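Putative hydrolase (Agrobacterium vitis, PDB 3LLC) is a putative alpha/beta hydrolase that probably cleaves thioester or ester bonds, as ABHD10-type acyl-protein thioesterases do. Local coordinates at residues H12-G17 with D101-E106; G52-E57 with Q253-M258; E95-L100 with Q125-R130; H210-M215 with V238-R243. One frame throughout, in Å; residues are numbered along the deposited sequence. Where two conformers were deposited one is given.

Contact 1. Residues H12-G17 with D101-E106; sequences HAITVG and DHFKPE
Phe103 drives the edge of its ring into the face of His12. The pair is T-shaped, with centroids 4.9 Å apart and planes at 88°, and Phe103 CZ comes within 3.6 Å of His12 CG while Phe103 CE1 stands over the centre of the imidazole. One residue earlier on the helix, the ring of His102 is met over one face by Ile14: CG1 of Ile14 lies 3.8 Å from the ring centroid of His102, 13° off its normal, a CH-pi contact. CD1 of the same isoleucine reaches on to Phe103 CE2 at 4.0 Å, so Ile14 touches both His102 and Phe103. A water joins the histidines, 2.6 Å from His12 ND1 and 2.9 Å from His102 NE2, and it sits in the plane of the His12 ring.

With CG of His102 anti to the backbone N (chi1 -176°) and CG of Phe103 beside it, the edge of His102 at CD2 sits over a face of Phe103. Just behind them helix 89-103 ends, and Lys104, with positive phi, curls its NZ back to Asp101 O at 2.7 Å. Strand 9-16 is hydrogen-bonded to strand 23-30, His12 pairing with Ala27 and Ile14 with Ile25. Aromatic and aliphatic surfaces thus carry this join between an edge strand of the sheet and a helix end, and the polar link between the histidines goes through one ordered water.

Contact 2. Residues G52-E57 with Q253-M258; sequences GTKALE and QDIDRM
Helices 53-57 and 253-258 run in roughly the same direction, their axes 42° apart and no closer than 10.9 Å, with Lys54 and Ile255 the nearest pair of residues at their CA atoms. Side chains bridge that wide spacing. Ile255 points at the first helix and splits its two branches between two partners: CG2 packs against the end of Glu57, 3.6 Å from its CD, while CD1 touches the aliphatic part of Lys54, 3.9 Å from CG. Glu57 and Ile255 cross at about a right angle; the glutamate chain is bent at chi2 (-73°) and lays its carboxylate across the methyl group.

Met258, a selenomethionine, stretches out from the second helix, extended through its first two torsions, and turns only at its tip. This brings its CE to 3.6 Å from the backbone Lys54 O and 4.0 Å from Glu57 CB, with SE 4.2 Å from Lys54 CB. Glu57 OE1, besides lying on Ile255 CG2, forms a salt bridge with Arg259 NH1, one residue beyond Met258; Lys54 NZ leads away and is hydrogen-bonded to Arg248 O.

Gly52 is the N-cap of helix 53-65, whose Ala55 faces Trp42 of strand 39-43 and Arg71 of strand 68-72. The contact therefore joins this helix, lying on the sheet, to the C-terminal helix 252-266 beside it.

Contact 3. Residues E95-L100 with Q125-R130; sequences EALAVL and QELKAR. With EDO (1,2-ethanediol), chain C.
Leucine-to-leucine packing forms the middle of the contact. Leu97 CD1 meets Leu127 CD2 at 3.8 Å, the two side chains sliding past each other in opposite directions, and one turn further along the helix Leu100 CD2 approaches Leu127 CD1 at 3.8 Å. CD2 of Leu127 is also near Leu100.

Apolar-to-polar contacts surround this packing. Both methyls of Leu97 border Arg130 NH1, CD1 at 3.6 Å; the arginine and leucine side chains slide past each other in opposite directions, with Leu97 CD1 oblique to the guanidinium. On another flank Glu126 OE1 touches Leu97 CD2 at 4.0 Å, the glutamate being bent at chi2 and crossing the leucine at about a right angle. Leu97, Leu100 and Glu126 were each modelled in two conformers, and their contacts hold for one of them.

No hydrogen bond joins the two segments, but Arg130 NH2 forms a salt bridge with Asp101 OD1, just beyond Leu100, so helix 89-103 is tied to the chain after helix 115-128. Glu126 has a long, weak ion pair with Arg122. Away from the interface, Gln125 NE2 donates a hydrogen bond of 2.8 Å to O2 of an ethanediol that also binds Val198 O and probably came from the crystallisation liquor.

In its chemistry, helix 89-103 meets the end of helix 115-128 through aliphatic methyls, with Arg130 beyond it serving twice: its guanidinium borders Leu97 while its charge is paired with Asp101.

Contact 4. Residues H210-M215 with V238-R243; sequences HILQGM and VLTLVR
The last two strands of the main sheet, 209-214 and 237-242, lie parallel here and belong to a beta-alpha-beta unit whose crossover is helix 222-230. Their backbones zip together through five hydrogen bonds. Ile211 takes part in two: its N donates to Val238 O at 2.9 Å, and its O receives Thr240 N along an almost straight path (2.8 Å, 177°). Gln213 continues the ladder with N to Thr240 O and O from Val242 N, and Met215 N to Val242 O closes it.

On the face bearing His210, Leu212 and Thr240, a side-chain bond is added: His210 NE2 and Thr240 OG1 are 2.7 Å apart, the hydroxyl meeting the ring at its edge. A chi1 of -168°, which turns the imidazole away from its own backbone N, lets it reach across. Val238 CG1 lies over one face of the same ring, 4.1 Å from its centroid, in a CH-pi contact. Leu212 runs alongside Thr240 with CD2 3.8 Å from CB. Helix 252-266 packs on this face, with Ala261 and Met265 against His210.

The other face is apolar where Ile211 CG2 meets Leu239 CD1 at 3.6 Å; there Val229 and Leu226 of helix 222-230 adjoin Ile211 and Leu239 respectively. Gln213 turns its amide back on its own strand, NE2 donating to Gly214 O, with further weak bonds to Val220 O and to Asp217 OD2. Helices on both faces of a parallel strand pair, with the presumed triad acid, Asp217, shortly after strand 209-214, are typical of the alpha/beta-hydrolase fold.

In the fold
Contacts 1 and 4 involve the two outermost strands of the same eight-stranded sheet, their centres about 31 Å apart on opposite sides of the chain's centre. Contacts 1 and 3 share helix 89-103 and touch, through Val16 CG2 on Ala98 CB and through Pro105 on Leu100. Contact 2 meets contact 4 where Arg257 and Met258 of helix 252-266 pack on Leu212 and Val242, with centres about 14 Å apart; the centres of contacts 2 and 3 are about 25 Å apart. A probable Ser114-His247-Asp217 triad, with Ser114 on a nucleophile elbow, is touched by Gln213 of contact 4, while Lys54 of contact 2 lies near it without touching.

Contact 1. Residues H12-G17 with D101-E106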
loop_
_atom_site.group_PDB
_atom_site.type_symbol
_atom_site.label_atom_id
_atom_site.label_comp_id
_atom_site.label_asym_id
_atom_site.label_seq_id
_atom_site.Cartn_x
_atom_site.Cartn_y
_atom_site.Cartn_z
ATOM N N HIS A 12 -17.534 -7.852 4.192
ATOM C CA HIS A 12 -17.160 -8.121 5.595
ATOM C C HIS A 12 -16.871 -6.821 6.349
ATOM O O HIS A 12 -16.421 -5.850 5.753
ATOM C CB HIS A 12 -15.876 -8.991 5.631
ATOM C CG HIS A 12 -16.078 -10.391 5.143
ATOM N ND1 HIS A 12 -16.392 -11.432 5.988
ATOM C CD2 HIS A 12 -16.038 -10.922 3.895
ATOM C CE1 HIS A 12 -16.564 -12.538 5.282
ATOM N NE2 HIS A 12 -16.343 -12.261 4.011
ATOM N N ALA A 13 -17.074 -6.815 7.661
ATOM C CA ALA A 13 -16.609 -5.710 8.538
ATOM C C ALA A 13 -15.713 -6.288 9.634
ATOM O O ALA A 13 -16.125 -7.245 10.302
ATOM C CB ALA A 13 -17.801 -5.003 9.181
ATOM N N ILE A 14 -14.546 -5.708 9.825
ATOM C CA ILE A 14 -13.561 -6.192 10.799
ATOM C C ILE A 14 -13.246 -5.119 11.839
ATOM O O ILE A 14 -12.850 -4.001 11.485
ATOM C CB ILE A 14 -12.254 -6.623 10.078
ATOM C CG1 ILE A 14 -12.523 -7.796 9.116
ATOM C CG2 ILE A 14 -11.125 -6.950 11.107
ATOM C CD1 ILE A 14 -12.326 -7.478 7.646
ATOM N N THR A 15 -13.364 -5.461 13.118
ATOM C CA THR A 15 -13.026 -4.526 14.190
ATOM C C THR A 15 -11.510 -4.534 14.438
ATOM O O THR A 15 -10.909 -5.592 14.586
ATOM C CB THR A 15 -13.763 -4.863 15.474
ATOM O OG1 THR A 15 -15.175 -4.909 15.217
ATOM C CG2 THR A 15 -13.499 -3.821 16.567
ATOM N N VAL A 16 -10.910 -3.344 14.457
ATOM C CA VAL A 16 -9.467 -3.167 14.661
ATOM C C VAL A 16 -9.269 -2.210 15.826
ATOM O O VAL A 16 -9.916 -1.169 15.897
ATOM C CB VAL A 16 -8.776 -2.629 13.392
ATOM C CG1 VAL A 16 -7.231 -2.507 13.602
ATOM C CG2 VAL A 16 -9.103 -3.494 12.146
ATOM N N GLY A 17 -8.422 -2.582 16.791
ATOM C CA GLY A 17 -8.134 -1.717 17.940
ATOM C C GLY A 17 -9.063 -1.907 19.131
ATOM O O GLY A 17 -10.070 -2.636 19.054
ATOM N N ASP A 101 -5.044 -11.288 9.105
ATOM C CA ASP A 101 -5.257 -12.260 10.178
ATOM C C ASP A 101 -6.715 -12.730 10.315
ATOM O O ASP A 101 -6.990 -13.808 10.880
ATOM C CB ASP A 101 -4.779 -11.706 11.526
ATOM C CG ASP A 101 -3.237 -11.501 11.585
ATOM O OD1 ASP A 101 -2.501 -12.019 10.698
ATOM O OD2 ASP A 101 -2.762 -10.820 12.533
ATOM N N HIS A 102 -7.655 -11.936 9.803
ATOM C CA HIS A 102 -9.071 -12.324 9.843
ATOM C C HIS A 102 -9.336 -13.457 8.831
ATOM O O HIS A 102 -10.045 -14.385 9.127
ATOM C CB HIS A 102 -9.959 -11.109 9.551
ATOM C CG HIS A 102 -11.434 -11.378 9.652
ATOM N ND1 HIS A 102 -12.113 -11.376 10.856
ATOM C CD2 HIS A 102 -12.363 -11.640 8.699
ATOM C CE1 HIS A 102 -13.389 -11.660 10.642
ATOM N NE2 HIS A 102 -13.571 -11.804 9.341
ATOM N N PHE A 103 -8.774 -13.340 7.630
ATOM C CA PHE A 103 -9.019 -14.274 6.530
ATOM C C PHE A 103 -7.991 -15.402 6.426
ATOM O O PHE A 103 -8.312 -16.470 5.915
ATOM C CB PHE A 103 -9.083 -13.486 5.221
ATOM C CG PHE A 103 -10.275 -12.558 5.145
ATOM C CD1 PHE A 103 -11.552 -13.092 5.024
ATOM C CD2 PHE A 103 -10.125 -11.185 5.206
ATOM C CE1 PHE A 103 -12.665 -12.259 4.963
ATOM C CE2 PHE A 103 -11.227 -10.350 5.137
ATOM C CZ PHE A 103 -12.498 -10.890 5.012
ATOM N N LYS A 104 -6.768 -15.155 6.904
ATOM C CA LYS A 104 -5.692 -16.177 6.995
ATOM C C LYS A 104 -5.441 -16.972 5.715
ATOM O O LYS A 104 -5.474 -18.192 5.742
ATOM C CB LYS A 104 -6.003 -17.176 8.104
ATOM C CG LYS A 104 -5.986 -16.601 9.493
ATOM C CD LYS A 104 -6.418 -17.659 10.518
ATOM C CE LYS A 104 -5.849 -17.357 11.902
ATOM N NZ LYS A 104 -6.013 -15.930 12.325
ATOM N N PRO A 105 -5.210 -16.302 4.590
ATOM C CA PRO A 105 -4.893 -17.040 3.374
ATOM C C PRO A 105 -3.583 -17.815 3.563
ATOM O O PRO A 105 -2.686 -17.356 4.297
ATOM C CB PRO A 105 -4.752 -15.931 2.328
ATOM C CG PRO A 105 -4.332 -14.751 3.124
ATOM C CD PRO A 105 -5.110 -14.850 4.387
ATOM N N GLU A 106 -3.487 -18.997 2.950
ATOM C CA GLU A 106 -2.257 -19.807 3.056
ATOM C C GLU A 106 -1.040 -19.111 2.433
ATOM O O GLU A 106 0.043 -19.095 3.025
ATOM C CB GLU A 106 -2.444 -21.200 2.435
ATOM C CG GLU A 106 -3.631 -21.962 2.988
ATOM C CD GLU A 106 -3.614 -23.452 2.621
ATOM O OE1 GLU A 106 -2.621 -23.944 2.023
ATOM O OE2 GLU A 106 -4.619 -24.116 2.929
HETATM O O HOH W 1 -16.327 -11.672 8.577
#

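Contact 2. Residues G52-E57 with Q253-M258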
loop_
_atom_site.group_PDB
_atom_site.type_symbol
_atom_site.label_atom_id
_atom_site.label_comp_id
_atom_site.label_asym_id
_atom_site.label_seq_id
_atom_site.Cartn_x
_atom_site.Cartn_y
_atom_site.Cartn_z
ATOM N N GLY A 52 -11.349 1.895 -6.810
ATOM C CA GLY A 52 -10.474 2.459 -7.843
ATOM C C GLY A 52 -10.105 1.502 -8.977
ATOM O O GLY A 52 -10.165 0.267 -8.825
ATOM N N THR A 53 -9.721 2.067 -10.121
ATOM C CA THR A 53 -9.428 1.266 -11.327
ATOM C C THR A 53 -8.422 0.150 -11.119
ATOM O O THR A 53 -8.683 -0.985 -11.523
ATOM C CB THR A 53 -8.891 2.168 -12.461
ATOM O OG1 THR A 53 -9.915 3.112 -12.763
ATOM C CG2 THR A 53 -8.562 1.359 -13.721
ATOM N N LYS A 54 -7.282 0.473 -10.524
ATOM C CA LYS A 54 -6.198 -0.540 -10.340
ATOM C C LYS A 54 -6.657 -1.686 -9.409
ATOM O O LYS A 54 -6.398 -2.875 -9.701
ATOM C CB LYS A 54 -4.908 0.083 -9.841
ATOM C CG LYS A 54 -4.133 0.928 -10.877
ATOM C CD LYS A 54 -2.771 1.393 -10.327
ATOM C CE LYS A 54 -2.801 2.337 -9.121
ATOM N NZ LYS A 54 -3.377 3.714 -9.500
ATOM N N ALA A 55 -7.356 -1.328 -8.336
ATOM C CA ALA A 55 -7.913 -2.311 -7.386
ATOM C C ALA A 55 -8.888 -3.259 -8.062
ATOM O O ALA A 55 -8.811 -4.495 -7.866
ATOM C CB ALA A 55 -8.572 -1.624 -6.165
ATOM N N LEU A 56 -9.807 -2.700 -8.877
ATOM C CA LEU A 56 -10.785 -3.511 -9.587
ATOM C C LEU A 56 -10.121 -4.454 -10.598
ATOM O O LEU A 56 -10.614 -5.586 -10.811
ATOM C CB LEU A 56 -11.836 -2.640 -10.321
ATOM C CG LEU A 56 -12.869 -1.893 -9.464
ATOM C CD1 LEU A 56 -13.775 -0.975 -10.375
ATOM C CD2 LEU A 56 -13.734 -2.863 -8.649
ATOM N N GLU A 57 -9.043 -3.973 -11.242
ATOM C CA GLU A 57 -8.287 -4.778 -12.198
ATOM C C GLU A 57 -7.584 -5.960 -11.526
ATOM O O GLU A 57 -7.572 -7.073 -12.094
ATOM C CB GLU A 57 -7.287 -3.931 -13.001
ATOM C CG GLU A 57 -7.999 -3.021 -14.041
ATOM C CD GLU A 57 -8.555 -3.730 -15.259
ATOM O OE1 GLU A 57 -8.213 -4.903 -15.559
ATOM O OE2 GLU A 57 -9.335 -3.085 -15.986
ATOM N N GLN A 253 -2.219 0.284 -21.388
ATOM C CA GLN A 253 -0.863 -0.320 -21.397
ATOM C C GLN A 253 -0.260 -0.521 -19.992
ATOM O O GLN A 253 0.426 -1.510 -19.771
ATOM C CB GLN A 253 0.101 0.489 -22.275
ATOM C CG GLN A 253 0.387 1.900 -21.714
ATOM C CD GLN A 253 1.430 2.624 -22.507
ATOM O OE1 GLN A 253 2.639 2.380 -22.324
ATOM N NE2 GLN A 253 0.989 3.532 -23.384
ATOM N N ASP A 254 -0.494 0.408 -19.053
ATOM C CA ASP A 254 -0.026 0.283 -17.684
ATOM C C ASP A 254 -0.730 -0.870 -16.932
ATOM O O ASP A 254 -0.092 -1.628 -16.195
ATOM C CB ASP A 254 -0.218 1.592 -16.880
ATOM C CG ASP A 254 0.511 2.794 -17.492
ATOM O OD1 ASP A 254 1.683 2.656 -17.913
ATOM O OD2 ASP A 254 -0.101 3.892 -17.545
ATOM N N ILE A 255 -2.036 -0.967 -17.099
ATOM C CA ILE A 255 -2.830 -2.047 -16.495
ATOM C C ILE A 255 -2.364 -3.416 -17.022
ATOM O O ILE A 255 -2.207 -4.339 -16.202
ATOM C CB ILE A 255 -4.327 -1.810 -16.751
ATOM C CG1 ILE A 255 -4.817 -0.567 -15.980
ATOM C CG2 ILE A 255 -5.212 -3.044 -16.350
ATOM C CD1 ILE A 255 -4.583 -0.556 -14.491
ATOM N N ASP A 256 -2.072 -3.514 -18.336
ATOM C CA ASP A 256 -1.523 -4.742 -18.929
ATOM C C ASP A 256 -0.204 -5.137 -18.250
ATOM O O ASP A 256 -0.013 -6.308 -17.912
ATOM C CB ASP A 256 -1.291 -4.600 -20.432
ATOM C CG ASP A 256 -2.585 -4.572 -21.245
ATOM O OD1 ASP A 256 -3.667 -4.839 -20.703
ATOM O OD2 ASP A 256 -2.504 -4.294 -22.445
ATOM N N ARG A 257 0.715 -4.167 -18.050
ATOM C CA ARG A 257 1.984 -4.469 -17.349
ATOM C C ARG A 257 1.752 -4.918 -15.904
ATOM O O ARG A 257 2.407 -5.846 -15.417
ATOM C CB ARG A 257 2.970 -3.275 -17.358
ATOM C CG ARG A 257 3.839 -3.186 -18.606
ATOM C CD ARG A 257 4.831 -1.986 -18.520
ATOM N NE ARG A 257 4.112 -0.726 -18.713
ATOM C CZ ARG A 257 3.839 -0.168 -19.883
ATOM N NH1 ARG A 257 4.280 -0.702 -21.021
ATOM N NH2 ARG A 257 3.119 0.962 -19.924
HETATM N N MSE A 258 0.842 -4.254 -15.195
HETATM C CA MSE A 258 0.568 -4.618 -13.801
HETATM C C MSE A 258 -0.058 -6.031 -13.721
HETATM O O MSE A 258 0.306 -6.833 -12.854
HETATM C CB MSE A 258 -0.407 -3.622 -13.155
HETATM C CG MSE A 258 -0.651 -3.900 -11.687
HETATM SE SE MSE A 258 -2.102 -2.778 -10.928
HETATM C CE MSE A 258 -3.522 -3.615 -11.712
#

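Contact 3. Residues E95-L100 with Q125-R130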
loop_
_atom_site.group_PDB
_atom_site.type_symbol
_atom_site.label_atom_id
_atom_site.label_comp_id
_atom_site.label_asym_id
_atom_site.label_seq_id
_atom_site.Cartn_x
_atom_site.Cartn_y
_atom_site.Cartn_z
ATOM N N GLU A 95 -4.331 -2.065 10.556
ATOM C CA GLU A 95 -5.554 -2.494 9.856
ATOM C C GLU A 95 -5.253 -3.569 8.768
ATOM O O GLU A 95 -5.955 -4.584 8.668
ATOM C CB GLU A 95 -6.244 -1.251 9.253
ATOM C CG GLU A 95 -6.820 -0.309 10.327
ATOM C CD GLU A 95 -7.003 1.158 9.861
ATOM O OE1 GLU A 95 -7.034 1.359 8.628
ATOM O OE2 GLU A 95 -7.149 2.051 10.745
ATOM N N ALA A 96 -4.223 -3.342 7.964
ATOM C CA ALA A 96 -3.812 -4.287 6.952
ATOM C C ALA A 96 -3.512 -5.650 7.592
ATOM O O ALA A 96 -3.997 -6.679 7.106
ATOM C CB ALA A 96 -2.591 -3.757 6.119
ATOM N N LEU A 97 -2.756 -5.655 8.689
ATOM C CA LEU A 97 -2.419 -6.907 9.367
ATOM C C LEU A 97 -3.679 -7.580 9.950
ATOM O O LEU A 97 -3.823 -8.818 9.897
ATOM C CB LEU A 97 -1.349 -6.645 10.441
ATOM C CG LEU A 97 -0.774 -7.821 11.234
ATOM C CD1 LEU A 97 -0.284 -8.907 10.281
ATOM C CD2 LEU A 97 0.361 -7.360 12.172
ATOM N N ALA A 98 -4.595 -6.788 10.531
ATOM C CA ALA A 98 -5.838 -7.333 11.069
ATOM C C ALA A 98 -6.719 -7.987 9.984
ATOM O O ALA A 98 -7.386 -8.999 10.221
ATOM C CB ALA A 98 -6.644 -6.257 11.845
ATOM N N VAL A 99 -6.747 -7.381 8.808
ATOM C CA VAL A 99 -7.540 -7.920 7.705
ATOM C C VAL A 99 -6.917 -9.261 7.261
ATOM O O VAL A 99 -7.620 -10.275 7.129
ATOM C CB VAL A 99 -7.610 -6.918 6.551
ATOM C CG1 VAL A 99 -8.116 -7.622 5.267
ATOM C CG2 VAL A 99 -8.513 -5.740 6.965
ATOM N N LEU A 100 -5.591 -9.281 7.106
ATOM C CA LEU A 100 -4.911 -10.530 6.758
ATOM C C LEU A 100 -5.140 -11.624 7.812
ATOM O O LEU A 100 -5.433 -12.776 7.445
ATOM C CB LEU A 100 -3.417 -10.294 6.483
ATOM C CG LEU A 100 -2.646 -11.440 5.824
ATOM C CD1 LEU A 100 -2.966 -11.539 4.337
ATOM C CD2 LEU A 100 -1.174 -11.226 6.036
ATOM N N GLN A 125 7.747 -7.260 7.163
ATOM C CA GLN A 125 8.566 -7.202 8.386
ATOM C C GLN A 125 7.813 -7.683 9.614
ATOM O O GLN A 125 8.365 -8.451 10.414
ATOM C CB GLN A 125 9.155 -5.775 8.645
ATOM C CG GLN A 125 10.121 -5.319 7.553
ATOM C CD GLN A 125 10.658 -3.895 7.768
ATOM O OE1 GLN A 125 9.976 -3.030 8.358
ATOM N NE2 GLN A 125 11.904 -3.670 7.351
ATOM N N GLU A 126 6.547 -7.288 9.750
ATOM C CA GLU A 126 5.711 -7.699 10.898
ATOM C C GLU A 126 5.440 -9.209 10.857
ATOM O O GLU A 126 5.496 -9.888 11.872
ATOM C CB GLU A 126 4.358 -6.940 10.923
ATOM C CG GLU A 126 4.451 -5.417 11.172
ATOM C CD GLU A 126 4.476 -5.019 12.664
ATOM O OE1 GLU A 126 3.392 -4.952 13.295
ATOM O OE2 GLU A 126 5.574 -4.717 13.189
ATOM N N LEU A 127 5.127 -9.731 9.672
ATOM C CA LEU A 127 4.906 -11.195 9.540
ATOM C C LEU A 127 6.178 -11.993 9.828
ATOM O O LEU A 127 6.146 -12.991 10.576
ATOM C CB LEU A 127 4.351 -11.535 8.153
ATOM C CG LEU A 127 2.960 -10.962 7.842
ATOM C CD1 LEU A 127 2.590 -11.160 6.352
ATOM C CD2 LEU A 127 1.893 -11.559 8.739
ATOM N N LYS A 128 7.314 -11.557 9.286
ATOM C CA LYS A 128 8.595 -12.262 9.561
ATOM C C LYS A 128 8.991 -12.201 11.043
ATOM O O LYS A 128 9.628 -13.126 11.552
ATOM C CB LYS A 128 9.739 -11.801 8.609
ATOM C CG LYS A 128 9.497 -12.289 7.134
ATOM C CD LYS A 128 10.461 -11.765 6.008
ATOM C CE LYS A 128 11.834 -12.460 6.000
ATOM N NZ LYS A 128 11.754 -13.949 5.874
ATOM N N ALA A 129 8.575 -11.166 11.773
ATOM C CA ALA A 129 8.862 -11.086 13.229
ATOM C C ALA A 129 8.045 -12.061 14.083
ATOM O O ALA A 129 8.371 -12.277 15.255
ATOM C CB ALA A 129 8.661 -9.640 13.754
ATOM N N ARG A 130 6.989 -12.651 13.524
ATOM C CA ARG A 130 6.109 -13.543 14.307
ATOM C C ARG A 130 6.559 -14.989 14.295
ATOM O O ARG A 130 7.186 -15.448 13.344
ATOM C CB ARG A 130 4.664 -13.470 13.811
ATOM C CG ARG A 130 4.159 -12.082 13.797
ATOM C CD ARG A 130 2.693 -11.945 14.019
ATOM N NE ARG A 130 1.899 -12.485 12.928
ATOM C CZ ARG A 130 0.693 -12.035 12.560
ATOM N NH1 ARG A 130 0.123 -10.988 13.155
ATOM N NH2 ARG A 130 0.062 -12.634 11.562
HETATM C C1 EDO C . 15.825 -2.071 8.586
HETATM O O1 EDO C . 16.263 -0.714 8.574
HETATM C C2 EDO C . 15.091 -2.308 7.287
HETATM O O2 EDO C . 13.851 -1.656 7.386
#

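Contact 4. Residues H210-M215 with V238-R243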
loop_
_atom_site.group_PDB
_atom_site.type_symbol
_atom_site.label_atom_id
_atom_site.label_comp_id
_atom_site.label_asym_id
_atom_site.label_seq_id
_atom_site.Cartn_x
_atom_site.Cartn_y
_atom_site.Cartn_z
ATOM N N HIS A 210 8.631 -7.097 -7.679
ATOM C CA HIS A 210 8.606 -6.409 -8.964
ATOM C C HIS A 210 8.031 -5.032 -8.713
ATOM O O HIS A 210 6.864 -4.914 -8.282
ATOM C CB HIS A 210 7.716 -7.146 -9.951
ATOM C CG HIS A 210 7.854 -6.683 -11.380
ATOM N ND1 HIS A 210 7.469 -7.466 -12.449
ATOM C CD2 HIS A 210 8.339 -5.536 -11.914
ATOM C CE1 HIS A 210 7.698 -6.811 -13.579
ATOM N NE2 HIS A 210 8.236 -5.642 -13.283
ATOM N N ILE A 211 8.829 -4.009 -9.011
ATOM C CA ILE A 211 8.400 -2.581 -8.915
ATOM C C ILE A 211 8.108 -2.039 -10.339
ATOM O O ILE A 211 8.884 -2.285 -11.273
ATOM C CB ILE A 211 9.496 -1.704 -8.280
ATOM C CG1 ILE A 211 9.908 -2.216 -6.882
ATOM C CG2 ILE A 211 9.053 -0.181 -8.195
ATOM C CD1 ILE A 211 11.381 -1.848 -6.479
ATOM N N LEU A 212 6.975 -1.323 -10.478
ATOM C CA LEU A 212 6.575 -0.632 -11.720
ATOM C C LEU A 212 6.549 0.870 -11.364
ATOM O O LEU A 212 5.918 1.266 -10.365
ATOM C CB LEU A 212 5.196 -1.083 -12.182
ATOM C CG LEU A 212 5.060 -2.531 -12.707
ATOM C CD1 LEU A 212 3.655 -3.093 -12.483
ATOM C CD2 LEU A 212 5.365 -2.580 -14.197
ATOM N N GLN A 213 7.253 1.690 -12.158
ATOM C CA GLN A 213 7.471 3.104 -11.827
ATOM C C GLN A 213 7.561 3.955 -13.101
ATOM O O GLN A 213 8.318 3.656 -14.065
ATOM C CB GLN A 213 8.764 3.237 -11.000
ATOM C CG GLN A 213 9.234 4.657 -10.735
ATOM C CD GLN A 213 8.388 5.381 -9.691
ATOM O OE1 GLN A 213 8.115 4.858 -8.592
ATOM N NE2 GLN A 213 7.995 6.613 -10.023
ATOM N N GLY A 214 6.794 5.045 -13.113
ATOM C CA GLY A 214 6.851 5.987 -14.217
ATOM C C GLY A 214 7.966 7.011 -14.060
ATOM O O GLY A 214 8.272 7.443 -12.935
HETATM N N MSE A 215 8.568 7.421 -15.173
HETATM C CA MSE A 215 9.625 8.439 -15.131
HETATM C C MSE A 215 9.058 9.876 -15.332
HETATM O O MSE A 215 9.800 10.835 -15.327
HETATM C CB MSE A 215 10.748 8.122 -16.127
HETATM C CG MSE A 215 11.372 6.704 -15.938
HETATM SE SE MSE A 215 12.750 6.316 -17.174
HETATM C CE MSE A 215 14.181 7.378 -16.455
ATOM N N VAL A 238 13.087 -7.003 -9.524
ATOM C CA VAL A 238 13.007 -6.467 -10.887
ATOM C C VAL A 238 12.371 -5.082 -10.790
ATOM O O VAL A 238 11.407 -4.880 -10.023
ATOM C CB VAL A 238 12.199 -7.369 -11.800
ATOM C CG1 VAL A 238 11.978 -6.723 -13.187
ATOM C CG2 VAL A 238 12.915 -8.748 -11.993
ATOM N N LEU A 239 12.937 -4.119 -11.530
ATOM C CA LEU A 239 12.368 -2.734 -11.578
ATOM C C LEU A 239 12.045 -2.398 -13.061
ATOM O O LEU A 239 12.925 -2.439 -13.906
ATOM C CB LEU A 239 13.361 -1.724 -10.976
ATOM C CG LEU A 239 13.067 -0.211 -11.250
ATOM C CD1 LEU A 239 11.683 0.204 -10.688
ATOM C CD2 LEU A 239 14.178 0.679 -10.785
ATOM N N THR A 240 10.772 -2.116 -13.357
ATOM C CA THR A 240 10.344 -1.765 -14.683
ATOM C C THR A 240 10.077 -0.241 -14.648
ATOM O O THR A 240 9.129 0.208 -13.970
ATOM C CB THR A 240 9.081 -2.526 -15.096
ATOM O OG1 THR A 240 9.330 -3.957 -15.107
ATOM C CG2 THR A 240 8.613 -2.078 -16.575
ATOM N N LEU A 241 10.882 0.507 -15.404
ATOM C CA LEU A 241 10.767 1.969 -15.540
ATOM C C LEU A 241 10.066 2.288 -16.885
ATOM O O LEU A 241 10.476 1.835 -17.954
ATOM C CB LEU A 241 12.135 2.633 -15.494
ATOM C CG LEU A 241 12.828 2.724 -14.122
ATOM C CD1 LEU A 241 14.368 3.002 -14.264
ATOM C CD2 LEU A 241 12.150 3.746 -13.148
ATOM N N VAL A 242 8.973 3.035 -16.798
ATOM C CA VAL A 242 8.153 3.352 -17.958
ATOM C C VAL A 242 8.374 4.876 -18.227
ATOM O O VAL A 242 7.923 5.698 -17.414
ATOM C CB VAL A 242 6.681 3.038 -17.655
ATOM C CG1 VAL A 242 5.797 3.367 -18.895
ATOM C CG2 VAL A 242 6.493 1.548 -17.226
ATOM N N ARG A 243 9.023 5.215 -19.327
ATOM C CA ARG A 243 9.512 6.579 -19.577
ATOM C C ARG A 243 8.386 7.643 -19.439
ATOM O O ARG A 243 8.601 8.665 -18.784
ATOM C CB ARG A 243 10.147 6.714 -20.926
ATOM C CG ARG A 243 10.576 8.127 -21.341
ATOM C CD ARG A 243 11.550 8.745 -20.410
ATOM N NE ARG A 243 11.875 10.123 -20.822
ATOM C CZ ARG A 243 11.262 11.223 -20.366
ATOM N NH1 ARG A 243 10.250 11.154 -19.460
ATOM N NH2 ARG A 243 11.657 12.402 -20.824
#